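Local structure of alkaline serine protease AL20 (Nesterenkonia abyssinica, 3CP7) at residues A112-F117 with G180-S185; Y125-Y130 with G171-G176; H142-T147 with C162-G167; N184-Y189 with F199-G204. The protein probably hydrolyses peptide bonds as a secreted, thermostable alkaline endopeptidase of the trypsin-like serine protease clan. All blocks are in the same frame, centred on the assembly; numbering follows the deposited sequence.

Interaction 1: residues A112-F117 with G180-S185; sequences ASPIAF and GGAQNS
A single backbone bridge, I115 with Q183, joins P114-A116 to A182-N184 where the connection between helix 105-109 and strand 124-129 passes the beginning of strand 183-191. The two chains run almost the same way here, 22° apart end to end. Q183 supplies both halves of the bridge: its N donates to P114 O at 2.8 Å, and its O receives A116 N at 2.9 Å, the second donor approaching nearly head-on to the carbonyl. Beside this polar seam A182 CB lies 4.0 Å from A116 CB and 4.2 Å from P114 CB. I115 contributes more modestly, resting CG1 3.6 Å from Q183 O. In a trypsin-like protease such a connection is the linker between the two beta-barrels, and this contact fastens it to the second of them, whose strand 172-175 flanks 183-191 on its other side. The Q183 side chain runs out fully extended from a CG placed anti to the backbone N (chi1 180°), and both ends of its amide are used. Q183 NE2 turns back to S185 O at 3.1 Å, the oxygen lying close to the amide plane, while OE1 accepts from N26; two partners at the tip fix the amide's rotation. The same N26 nitrogen also reaches S113 OG. That hydroxyl, S113 OG, in turn donates to a water 2.8 Å away, which passes a hydrogen bond on to G181 O, extending the join where the chains have moved too far apart for direct backbone bonds.

Interaction 2: residues Y125-Y130 with G171-G176; sequences YSAYGY and GPWFLG
With CG anti to the carbonyl carbon in both Y125 (chi1 -70°) and W173 (chi1 -73°), the two rings swing together beside antiparallel strands 124-129 and 172-175, neighbours in the second beta-barrel of the trypsin-like fold. The indole brings its edge to the phenol: W173 CE3 sits above the middle of the Y125 ring, 3.7 Å from Y125 CG, with the planes inclined at 58°, an edge-to-face pair. L175 runs alongside the tyrosine and lays CD2 3.6 Å from Y125 CE2. Were Y125 cut back to an alanine, the indole edge would probably lose the ring face it rests on and the leucine methyl its neighbour, leaving W173 less firmly held in this buried wall. A127 forms a non-hydrogen-bonded pair with W173 and sets A127 CB 3.5 Å from W173 CD1 of the indole, whose NE1 is taken up by N187. Between these positions S126 and F174 form a hydrogen-bonded pair, S126 N giving to F174 O at 2.9 Å and F174 N to S126 O at 2.8 Å. On their side of the sheet, Y128 CD1 reaches F174 CD1 at 3.7 Å. Further along, Y128 N donates to P172 O at 3.0 Å. Next to it G171 CA comes within 3.1 Å of Y128 O, a CH...O contact that leaves no space there for a side chain on G171.

Interaction 3: residues H142-T147 with C162-G167; sequences HSCHGT and CNMTGG. With FMT (formic acid), chain C.
C144 and C162 are joined covalently, tying strand 142-150 to the loop that follows strand 158-161. The bond, C144 SG to C162 SG at 2.1 Å, has a right-handed twist of 64°. It draws C144 CB and C162 CB to 3.4 Å, closer than unbonded carbons would come. The cysteines reach it differently: C144 directs SG anti to its carbonyl carbon, C162 anti to its backbone N. M164 closes over this buried sulfur pair. Its chain bends at the third torsion (-73°), so that the thioether curls round C144 SG, with M164 CG and CE each 3.8 Å from it, and M164 SD settles 3.6 Å from H142 O. The H142 imidazole turns elsewhere, to an edge-to-face pair with F136. No direct hydrogen bond crosses between the segments, and sulfur and carbon do the holding. The other side is looser and wetter. N163 is exposed, and its OD1 meets the strand through a water that donates to it at 2.7 Å and to S143 O at 2.9 Å, a link more easily exchanged than the disulfide. Beyond M164 the loop departs from the strand altogether, and G167 N gives a nearly straight hydrogen bond, 2.7 Å, to O2 of a formic acid molecule probably taken from the crystallisation liquor. It is also held by S169 OG and H41 NE2, members of a probable Ser-His-Asp triad, and the backbone N-H two residues ahead of that serine is consistent with the oxyanion hole of a trypsin-like protease, approached here by a disulfide-tethered loop.

Interaction 4: residues N184-Y189 with F199-G204; sequences NSTNSY and FGPYFG
A classic beta bulge, S188 and Y189 together facing F199, marks the place where strands 183-191 and 197-200 meet, a pairing that joins the two outermost strands of the six-stranded sheet and so brings the ends of the second barrel together. F199 O takes two donors, S188 N at 2.9 Å and Y189 N at 3.2 Å, and F199 N returns a bond to Y189 O at 2.8 Å. Y189 CG falls between the backbone N and the carbonyl carbon (chi1 72°), which lays the phenol ring against its neighbour: F199 CB lies over the Y189 face, 3.6 Å from the centroid. The rings themselves are within 15° of parallel but slid apart, with little overlap. The tyrosine hydroxyl is held by Y191 and T157. Earlier along the strand S185 OG donates to P201 O at 2.7 Å, next to G200, where any CB would run into S185 OG and T186 O. The P201 ring wedges its CD 3.4 Å from T186 O and near S188 CB. At the far end the F203 ring lies flat against the backbone, S185 CA standing 3.7 Å from its centre in a CH-pi contact, and a water joins N184 O to F203 N. Replacing F203 by a serine is likely to uncover the N184-S185 peptide and deprive I115 of a packing partner. From the bulge S188 OG hydrogen-bonds OD1 of D91, the aspartate of the probable triad with H41 and S169, consistent with the serine that hydrogen-bonds the triad aspartate in trypsin-like proteases.

Overall arrangement
Four contacts show one barrel, and the linker attached to it, secured by different chemistry at different depths. Interactions 2 and 4 are buried: the first is regular strand pairing lined with aromatic rings, the second an irregular pairing with a bulge, a proline and a flat-lying phenylalanine. Interactions 1 and 3 are only partly buried; backbone bonds carry one, a disulfide the other. Strand 183-191 serves both interactions 1 and 4, which share N184 and S185, and F203 packs on the linker at I115 and A116. Strand 172-175 of interaction 2 joins strand 183-191 through W173 and N187. Interaction 3 continues the same sheet through A127 with C144, about 17 Å from interaction 1, centre to centre.

Interaction 1: residues A112-F117 with G180-S185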
loop_
_atom_site.group_PDB
_atom_site.type_symbol
_atom_site.label_atom_id
_atom_site.label_comp_id
_atom_site.label_asym_id
_atom_site.label_seq_id
_atom_site.Cartn_x
_atom_site.Cartn_y
_atom_site.Cartn_z
ATOM N N ALA A 112 -5.653 19.201 -13.251
ATOM C CA ALA A 112 -4.719 18.264 -12.636
ATOM C C ALA A 112 -3.616 18.007 -13.636
ATOM O O ALA A 112 -3.795 18.186 -14.845
ATOM C CB ALA A 112 -5.421 16.955 -12.316
ATOM N N SER A 113 -2.464 17.572 -13.138
ATOM C CA SER A 113 -1.368 17.183 -14.017
ATOM C C SER A 113 -1.564 15.785 -14.577
ATOM O O SER A 113 -2.010 14.890 -13.855
ATOM C CB SER A 113 -0.068 17.164 -13.228
ATOM O OG SER A 113 0.237 18.454 -12.767
ATOM N N PRO A 114 -1.165 15.576 -15.846
ATOM C CA PRO A 114 -1.030 14.199 -16.306
ATOM C C PRO A 114 0.160 13.577 -15.572
ATOM O O PRO A 114 1.000 14.304 -15.024
ATOM C CB PRO A 114 -0.731 14.329 -17.811
ATOM C CG PRO A 114 -0.626 15.780 -18.120
ATOM C CD PRO A 114 -0.723 16.565 -16.847
ATOM N N ILE A 115 0.230 12.256 -15.568
ATOM C CA ILE A 115 1.337 11.556 -14.914
ATOM C C ILE A 115 1.824 10.485 -15.877
ATOM O O ILE A 115 1.025 9.850 -16.568
ATOM C CB ILE A 115 0.897 11.009 -13.531
ATOM C CG1 ILE A 115 2.069 10.371 -12.772
ATOM C CG2 ILE A 115 -0.300 10.054 -13.673
ATOM C CD1 ILE A 115 1.749 10.091 -11.308
ATOM N N ALA A 116 3.142 10.320 -15.940
ATOM C CA ALA A 116 3.789 9.430 -16.911
ATOM C C ALA A 116 4.744 8.468 -16.214
ATOM O O ALA A 116 5.382 8.813 -15.209
ATOM C CB ALA A 116 4.546 10.239 -17.972
ATOM N N PHE A 117 4.847 7.268 -16.768
ATOM C CA PHE A 117 5.697 6.209 -16.217
ATOM C C PHE A 117 6.499 5.561 -17.325
ATOM O O PHE A 117 6.136 5.646 -18.516
ATOM C CB PHE A 117 4.837 5.151 -15.531
ATOM C CG PHE A 117 3.849 5.725 -14.560
ATOM C CD1 PHE A 117 4.230 6.014 -13.257
ATOM C CD2 PHE A 117 2.543 6.004 -14.961
ATOM C CE1 PHE A 117 3.330 6.565 -12.354
ATOM C CE2 PHE A 117 1.628 6.542 -14.058
ATOM C CZ PHE A 117 2.012 6.815 -12.758
ATOM N N GLY A 180 3.309 22.698 -16.692
ATOM C CA GLY A 180 2.236 22.088 -17.485
ATOM C C GLY A 180 2.471 20.691 -18.030
ATOM O O GLY A 180 1.538 20.056 -18.521
ATOM N N GLY A 181 3.711 20.207 -17.952
ATOM C CA GLY A 181 4.054 18.884 -18.471
ATOM C C GLY A 181 3.562 17.736 -17.600
ATOM O O GLY A 181 2.974 17.953 -16.533
ATOM N N ALA A 182 3.794 16.511 -18.060
ATOM C CA ALA A 182 3.427 15.326 -17.288
ATOM C C ALA A 182 4.355 15.176 -16.088
ATOM O O ALA A 182 5.573 15.350 -16.206
ATOM C CB ALA A 182 3.481 14.069 -18.161
ATOM N N GLN A 183 3.767 14.867 -14.934
ATOM C CA GLN A 183 4.583 14.568 -13.766
ATOM C C GLN A 183 5.282 13.232 -13.945
ATOM O O GLN A 183 4.665 12.250 -14.360
ATOM C CB GLN A 183 3.733 14.553 -12.495
ATOM C CG GLN A 183 4.581 14.229 -11.268
ATOM C CD GLN A 183 3.927 14.579 -9.962
ATOM O OE1 GLN A 183 2.791 15.072 -9.918
ATOM N NE2 GLN A 183 4.648 14.342 -8.874
ATOM N N ASN A 184 6.572 13.192 -13.626
ATOM C CA ASN A 184 7.346 11.990 -13.853
ATOM C C ASN A 184 8.376 11.670 -12.756
ATOM O O ASN A 184 9.182 10.748 -12.898
ATOM C CB ASN A 184 7.978 12.052 -15.242
ATOM C CG ASN A 184 8.654 10.759 -15.651
ATOM O OD1 ASN A 184 8.024 9.681 -15.720
ATOM N ND2 ASN A 184 9.938 10.859 -15.971
ATOM N N SER A 185 8.324 12.430 -11.664
ATOM C CA SER A 185 9.024 12.071 -10.427
ATOM C C SER A 185 8.557 13.025 -9.340
ATOM O O SER A 185 7.582 13.786 -9.524
ATOM C CB SER A 185 10.559 12.076 -10.584
ATOM O OG SER A 185 11.177 11.527 -9.426
HETATM O O HOH W 1 1.232 19.583 -15.088
#

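Interaction 2: residues Y125-Y130 with G171-G176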
loop_
_atom_site.group_PDB
_atom_site.type_symbol
_atom_site.label_atom_id
_atom_site.label_comp_id
_atom_site.label_asym_id
_atom_site.label_seq_id
_atom_site.Cartn_x
_atom_site.Cartn_y
_atom_site.Cartn_z
ATOM N N TYR A 125 13.787 18.391 -16.747
ATOM C CA TYR A 125 12.697 18.568 -15.802
ATOM C C TYR A 125 12.595 19.976 -15.267
ATOM O O TYR A 125 13.592 20.701 -15.169
ATOM C CB TYR A 125 12.894 17.653 -14.584
ATOM C CG TYR A 125 12.702 16.185 -14.866
ATOM C CD1 TYR A 125 13.795 15.358 -15.127
ATOM C CD2 TYR A 125 11.420 15.619 -14.887
ATOM C CE1 TYR A 125 13.626 14.003 -15.385
ATOM C CE2 TYR A 125 11.239 14.261 -15.147
ATOM C CZ TYR A 125 12.356 13.458 -15.407
ATOM O OH TYR A 125 12.219 12.120 -15.660
ATOM N N SER A 126 11.369 20.326 -14.883
ATOM C CA SER A 126 11.076 21.457 -14.030
ATOM C C SER A 126 10.460 20.902 -12.747
ATOM O O SER A 126 9.411 20.243 -12.792
ATOM C CB SER A 126 10.080 22.385 -14.725
ATOM O OG SER A 126 10.636 22.885 -15.929
ATOM N N ALA A 127 11.133 21.132 -11.621
ATOM C CA ALA A 127 10.690 20.614 -10.318
ATOM C C ALA A 127 10.222 21.764 -9.443
ATOM O O ALA A 127 10.790 22.852 -9.489
ATOM C CB ALA A 127 11.813 19.856 -9.637
ATOM N N TYR A 128 9.185 21.523 -8.648
ATOM C CA TYR A 128 8.541 22.572 -7.860
ATOM C C TYR A 128 8.357 22.137 -6.425
ATOM O O TYR A 128 8.237 20.944 -6.142
ATOM C CB TYR A 128 7.183 22.949 -8.481
ATOM C CG TYR A 128 7.372 23.606 -9.819
ATOM C CD1 TYR A 128 7.528 22.842 -10.970
ATOM C CD2 TYR A 128 7.428 24.995 -9.931
ATOM C CE1 TYR A 128 7.744 23.439 -12.209
ATOM C CE2 TYR A 128 7.639 25.604 -11.171
ATOM C CZ TYR A 128 7.809 24.819 -12.290
ATOM O OH TYR A 128 8.013 25.390 -13.523
ATOM N N GLY A 129 8.312 23.099 -5.516
ATOM C CA GLY A 129 7.992 22.775 -4.138
ATOM C C GLY A 129 7.922 23.993 -3.255
ATOM O O GLY A 129 8.111 25.129 -3.728
ATOM N N TYR A 130 7.654 23.741 -1.978
ATOM C CA TYR A 130 7.567 24.761 -0.946
ATOM C C TYR A 130 8.702 24.593 0.069
ATOM O O TYR A 130 8.463 24.183 1.210
ATOM C CB TYR A 130 6.208 24.697 -0.257
ATOM C CG TYR A 130 5.089 25.228 -1.119
ATOM C CD1 TYR A 130 4.455 24.414 -2.067
ATOM C CD2 TYR A 130 4.681 26.554 -1.008
ATOM C CE1 TYR A 130 3.436 24.900 -2.867
ATOM C CE2 TYR A 130 3.659 27.057 -1.810
ATOM C CZ TYR A 130 3.035 26.221 -2.730
ATOM O OH TYR A 130 2.018 26.701 -3.522
ATOM N N GLY A 171 7.301 17.499 -3.813
ATOM C CA GLY A 171 6.966 18.388 -4.930
ATOM C C GLY A 171 7.187 17.710 -6.268
ATOM O O GLY A 171 8.001 16.803 -6.383
ATOM N N PRO A 172 6.424 18.112 -7.287
ATOM C CA PRO A 172 6.444 17.408 -8.566
ATOM C C PRO A 172 7.652 17.721 -9.442
ATOM O O PRO A 172 8.144 18.859 -9.453
ATOM C CB PRO A 172 5.176 17.915 -9.256
ATOM C CG PRO A 172 5.004 19.306 -8.702
ATOM C CD PRO A 172 5.429 19.202 -7.258
ATOM N N TRP A 173 8.112 16.708 -10.174
ATOM C CA TRP A 173 8.994 16.916 -11.325
ATOM C C TRP A 173 8.143 16.782 -12.574
ATOM O O TRP A 173 7.535 15.738 -12.805
ATOM C CB TRP A 173 10.064 15.838 -11.392
ATOM C CG TRP A 173 11.157 15.915 -10.381
ATOM C CD1 TRP A 173 11.115 16.491 -9.129
ATOM C CD2 TRP A 173 12.460 15.330 -10.513
ATOM N NE1 TRP A 173 12.338 16.334 -8.501
ATOM C CE2 TRP A 173 13.166 15.610 -9.320
ATOM C CE3 TRP A 173 13.100 14.602 -11.534
ATOM C CZ2 TRP A 173 14.487 15.190 -9.121
ATOM C CZ3 TRP A 173 14.406 14.178 -11.330
ATOM C CH2 TRP A 173 15.085 14.470 -10.135
ATOM N N PHE A 174 8.110 17.836 -13.381
ATOM C CA PHE A 174 7.406 17.794 -14.661
ATOM C C PHE A 174 8.407 17.666 -15.791
ATOM O O PHE A 174 9.440 18.350 -15.799
ATOM C CB PHE A 174 6.578 19.064 -14.870
ATOM C CG PHE A 174 5.548 19.295 -13.808
ATOM C CD1 PHE A 174 5.632 20.385 -12.955
ATOM C CD2 PHE A 174 4.481 18.416 -13.675
ATOM C CE1 PHE A 174 4.657 20.592 -11.977
ATOM C CE2 PHE A 174 3.509 18.612 -12.689
ATOM C CZ PHE A 174 3.593 19.703 -11.849
ATOM N N LEU A 175 8.105 16.776 -16.729
ATOM C CA LEU A 175 8.870 16.712 -17.966
ATOM C C LEU A 175 8.783 18.053 -18.693
ATOM O O LEU A 175 7.699 18.621 -18.827
ATOM C CB LEU A 175 8.362 15.573 -18.849
ATOM C CG LEU A 175 8.725 14.195 -18.293
ATOM C CD1 LEU A 175 7.833 13.097 -18.867
ATOM C CD2 LEU A 175 10.191 13.890 -18.542
ATOM N N GLY A 176 9.932 18.557 -19.140
ATOM C CA GLY A 176 9.971 19.778 -19.942
ATOM C C GLY A 176 10.037 21.062 -19.139
ATOM O O GLY A 176 10.415 21.048 -17.963
#

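Interaction 3: residues H142-T147 with C162-G167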
loop_
_atom_site.group_PDB
_atom_site.type_symbol
_atom_site.label_atom_id
_atom_site.label_comp_id
_atom_site.label_asym_id
_atom_site.label_seq_id
_atom_site.Cartn_x
_atom_site.Cartn_y
_atom_site.Cartn_z
ATOM N N HIS A 142 8.695 27.532 -5.195
ATOM C CA HIS A 142 9.971 27.663 -5.872
ATOM C C HIS A 142 10.174 26.558 -6.895
ATOM O O HIS A 142 9.456 25.549 -6.891
ATOM C CB HIS A 142 11.115 27.701 -4.855
ATOM C CG HIS A 142 11.171 28.983 -4.093
ATOM N ND1 HIS A 142 11.877 30.079 -4.541
ATOM C CD2 HIS A 142 10.565 29.366 -2.945
ATOM C CE1 HIS A 142 11.723 31.074 -3.686
ATOM N NE2 HIS A 142 10.931 30.670 -2.711
ATOM N N SER A 143 11.146 26.748 -7.774
ATOM C CA SER A 143 11.400 25.800 -8.850
ATOM C C SER A 143 12.881 25.560 -9.085
ATOM O O SER A 143 13.727 26.396 -8.721
ATOM C CB SER A 143 10.751 26.279 -10.150
ATOM O OG SER A 143 11.423 27.424 -10.652
ATOM N N CYS A 144 13.161 24.430 -9.723
ATOM C CA CYS A 144 14.493 24.070 -10.204
ATOM C C CYS A 144 14.303 23.498 -11.591
ATOM O O CYS A 144 13.240 22.962 -11.903
ATOM C CB CYS A 144 15.135 23.015 -9.304
ATOM S SG CYS A 144 15.397 23.557 -7.620
ATOM N N HIS A 145 15.329 23.617 -12.427
ATOM C CA HIS A 145 15.245 23.188 -13.808
ATOM C C HIS A 145 16.566 22.601 -14.228
ATOM O O HIS A 145 17.621 23.158 -13.917
ATOM C CB HIS A 145 14.888 24.371 -14.714
ATOM C CG HIS A 145 13.625 25.060 -14.313
ATOM N ND1 HIS A 145 13.593 26.107 -13.417
ATOM C CD2 HIS A 145 12.342 24.822 -14.665
ATOM C CE1 HIS A 145 12.339 26.489 -13.241
ATOM N NE2 HIS A 145 11.561 25.719 -13.979
ATOM N N GLY A 146 16.511 21.481 -14.936
ATOM C CA GLY A 146 17.733 20.879 -15.414
ATOM C C GLY A 146 17.561 19.494 -15.967
ATOM O O GLY A 146 16.471 18.915 -15.913
ATOM N N THR A 147 18.653 18.967 -16.505
ATOM C CA THR A 147 18.680 17.630 -17.058
ATOM C C THR A 147 19.050 16.622 -15.982
ATOM O O THR A 147 20.009 16.821 -15.225
ATOM C CB THR A 147 19.657 17.565 -18.253
ATOM O OG1 THR A 147 19.195 18.470 -19.264
ATOM C CG2 THR A 147 19.736 16.161 -18.838
ATOM N N CYS A 162 19.491 21.710 -8.179
ATOM C CA CYS A 162 18.358 22.259 -7.442
ATOM C C CYS A 162 18.759 22.696 -6.055
ATOM O O CYS A 162 19.319 21.910 -5.299
ATOM C CB CYS A 162 17.265 21.194 -7.319
ATOM S SG CYS A 162 15.743 21.791 -6.578
ATOM N N ASN A 163 18.434 23.935 -5.714
ATOM C CA ASN A 163 18.822 24.500 -4.427
ATOM C C ASN A 163 17.725 24.437 -3.357
ATOM O O ASN A 163 17.905 24.969 -2.273
ATOM C CB ASN A 163 19.333 25.944 -4.603
ATOM C CG ASN A 163 18.232 26.904 -5.005
ATOM O OD1 ASN A 163 17.114 26.495 -5.305
ATOM N ND2 ASN A 163 18.550 28.195 -5.017
ATOM N N MET A 164 16.596 23.781 -3.656
ATOM C CA MET A 164 15.488 23.746 -2.697
ATOM C C MET A 164 15.811 22.901 -1.466
ATOM O O MET A 164 16.499 21.885 -1.569
ATOM C CB MET A 164 14.187 23.262 -3.348
ATOM C CG MET A 164 13.619 24.255 -4.351
ATOM S SD MET A 164 11.915 23.902 -4.857
ATOM C CE MET A 164 12.124 22.462 -5.921
ATOM N N THR A 165 15.269 23.336 -0.329
ATOM C CA THR A 165 15.585 22.809 0.998
ATOM C C THR A 165 14.412 21.996 1.562
ATOM O O THR A 165 13.384 21.835 0.896
ATOM C CB THR A 165 15.921 23.978 1.977
ATOM O OG1 THR A 165 14.802 24.880 2.031
ATOM C CG2 THR A 165 17.171 24.736 1.539
ATOM N N GLY A 166 14.554 21.502 2.790
ATOM C CA GLY A 166 13.505 20.724 3.456
ATOM C C GLY A 166 12.170 21.440 3.359
ATOM O O GLY A 166 12.106 22.656 3.521
ATOM N N GLY A 167 11.115 20.671 3.078
ATOM C CA GLY A 167 9.776 21.194 2.814
ATOM C C GLY A 167 9.429 21.013 1.347
ATOM O O GLY A 167 8.244 20.933 0.991
HETATM C C FMT C . 11.034 17.412 3.686
HETATM O O1 FMT C . 11.112 16.181 3.837
HETATM O O2 FMT C . 11.461 17.989 2.683
HETATM O O HOH W 2 14.614 27.236 -6.075
#

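Interaction 4: residues N184-Y189 with F199-G204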
loop_
_atom_site.group_PDB
_atom_site.type_symbol
_atom_site.label_atom_id
_atom_site.label_comp_id
_atom_site.label_asym_id
_atom_site.label_seq_id
_atom_site.Cartn_x
_atom_site.Cartn_y
_atom_site.Cartn_z
ATOM N N ASN A 184 6.572 13.192 -13.626
ATOM C CA ASN A 184 7.346 11.990 -13.853
ATOM C C ASN A 184 8.376 11.670 -12.756
ATOM O O ASN A 184 9.182 10.748 -12.898
ATOM C CB ASN A 184 7.978 12.052 -15.242
ATOM C CG ASN A 184 8.654 10.759 -15.651
ATOM O OD1 ASN A 184 8.024 9.681 -15.720
ATOM N ND2 ASN A 184 9.938 10.859 -15.971
ATOM N N SER A 185 8.324 12.430 -11.664
ATOM C CA SER A 185 9.024 12.071 -10.427
ATOM C C SER A 185 8.557 13.025 -9.340
ATOM O O SER A 185 7.582 13.786 -9.524
ATOM C CB SER A 185 10.559 12.076 -10.584
ATOM O OG SER A 185 11.177 11.527 -9.426
ATOM N N THR A 186 9.259 12.980 -8.217
ATOM C CA THR A 186 8.921 13.762 -7.060
ATOM C C THR A 186 10.253 14.145 -6.379
ATOM O O THR A 186 11.232 13.381 -6.465
ATOM C CB THR A 186 8.002 12.804 -6.270
ATOM O OG1 THR A 186 6.594 13.132 -6.328
ATOM C CG2 THR A 186 8.605 12.026 -5.070
ATOM N N ASN A 187 10.316 15.324 -5.756
ATOM C CA ASN A 187 11.479 15.659 -4.927
ATOM C C ASN A 187 11.575 14.684 -3.775
ATOM O O ASN A 187 10.625 14.561 -3.006
ATOM C CB ASN A 187 11.368 17.067 -4.335
ATOM C CG ASN A 187 11.291 18.154 -5.396
ATOM O OD1 ASN A 187 11.959 18.088 -6.435
ATOM N ND2 ASN A 187 10.462 19.168 -5.138
ATOM N N SER A 188 12.713 14.011 -3.625
ATOM C CA SER A 188 12.851 13.016 -2.569
ATOM C C SER A 188 13.967 13.276 -1.550
ATOM O O SER A 188 13.703 13.271 -0.344
ATOM C CB SER A 188 12.973 11.616 -3.178
ATOM O OG SER A 188 13.407 10.660 -2.223
ATOM N N TYR A 189 15.194 13.511 -2.012
ATOM C CA TYR A 189 16.305 13.637 -1.083
ATOM C C TYR A 189 17.513 14.265 -1.742
ATOM O O TYR A 189 17.577 14.375 -2.966
ATOM C CB TYR A 189 16.676 12.250 -0.518
ATOM C CG TYR A 189 17.363 11.343 -1.510
ATOM C CD1 TYR A 189 16.634 10.477 -2.320
ATOM C CD2 TYR A 189 18.755 11.337 -1.627
ATOM C CE1 TYR A 189 17.265 9.639 -3.240
ATOM C CE2 TYR A 189 19.400 10.521 -2.541
ATOM C CZ TYR A 189 18.651 9.654 -3.335
ATOM O OH TYR A 189 19.263 8.826 -4.259
ATOM N N PHE A 199 17.400 14.624 -5.718
ATOM C CA PHE A 199 17.126 13.318 -6.288
ATOM C C PHE A 199 15.660 12.986 -6.202
ATOM O O PHE A 199 14.976 13.338 -5.235
ATOM C CB PHE A 199 17.997 12.237 -5.635
ATOM C CG PHE A 199 19.449 12.427 -5.932
ATOM C CD1 PHE A 199 20.223 13.261 -5.139
ATOM C CD2 PHE A 199 20.022 11.841 -7.056
ATOM C CE1 PHE A 199 21.572 13.491 -5.441
ATOM C CE2 PHE A 199 21.372 12.066 -7.374
ATOM C CZ PHE A 199 22.141 12.893 -6.569
ATOM N N GLY A 200 15.196 12.328 -7.253
ATOM C CA GLY A 200 13.821 11.878 -7.337
ATOM C C GLY A 200 13.786 10.469 -7.864
ATOM O O GLY A 200 14.618 10.086 -8.683
ATOM N N PRO A 201 12.814 9.675 -7.409
ATOM C CA PRO A 201 12.778 8.274 -7.814
ATOM C C PRO A 201 12.349 8.074 -9.262
ATOM O O PRO A 201 11.591 8.886 -9.817
ATOM C CB PRO A 201 11.741 7.665 -6.861
ATOM C CG PRO A 201 10.804 8.827 -6.572
ATOM C CD PRO A 201 11.730 10.009 -6.459
ATOM N N TYR A 202 12.796 6.976 -9.855
ATOM C CA TYR A 202 12.343 6.635 -11.194
ATOM C C TYR A 202 10.869 6.228 -11.158
ATOM O O TYR A 202 10.463 5.369 -10.365
ATOM C CB TYR A 202 13.209 5.524 -11.809
ATOM C CG TYR A 202 12.817 5.213 -13.231
ATOM C CD1 TYR A 202 12.066 4.078 -13.525
ATOM C CD2 TYR A 202 13.162 6.077 -14.270
ATOM C CE1 TYR A 202 11.680 3.803 -14.833
ATOM C CE2 TYR A 202 12.775 5.805 -15.582
ATOM C CZ TYR A 202 12.046 4.663 -15.847
ATOM O OH TYR A 202 11.651 4.398 -17.139
ATOM N N PHE A 203 10.064 6.843 -12.019
ATOM C CA PHE A 203 8.656 6.455 -12.114
ATOM C C PHE A 203 8.531 5.292 -13.100
ATOM O O PHE A 203 8.405 5.492 -14.319
ATOM C CB PHE A 203 7.783 7.640 -12.541
ATOM C CG PHE A 203 7.195 8.439 -11.384
ATOM C CD1 PHE A 203 7.773 8.449 -10.100
ATOM C CD2 PHE A 203 6.070 9.221 -11.605
ATOM C CE1 PHE A 203 7.190 9.198 -9.052
ATOM C CE2 PHE A 203 5.506 9.990 -10.567
ATOM C CZ PHE A 203 6.067 9.974 -9.299
ATOM N N GLY A 204 8.596 4.079 -12.561
ATOM C CA GLY A 204 8.501 2.873 -13.368
ATOM C C GLY A 204 7.201 2.137 -13.136
ATOM O O GLY A 204 6.190 2.751 -12.799
HETATM O O HOH W 3 11.320 9.081 -13.432
#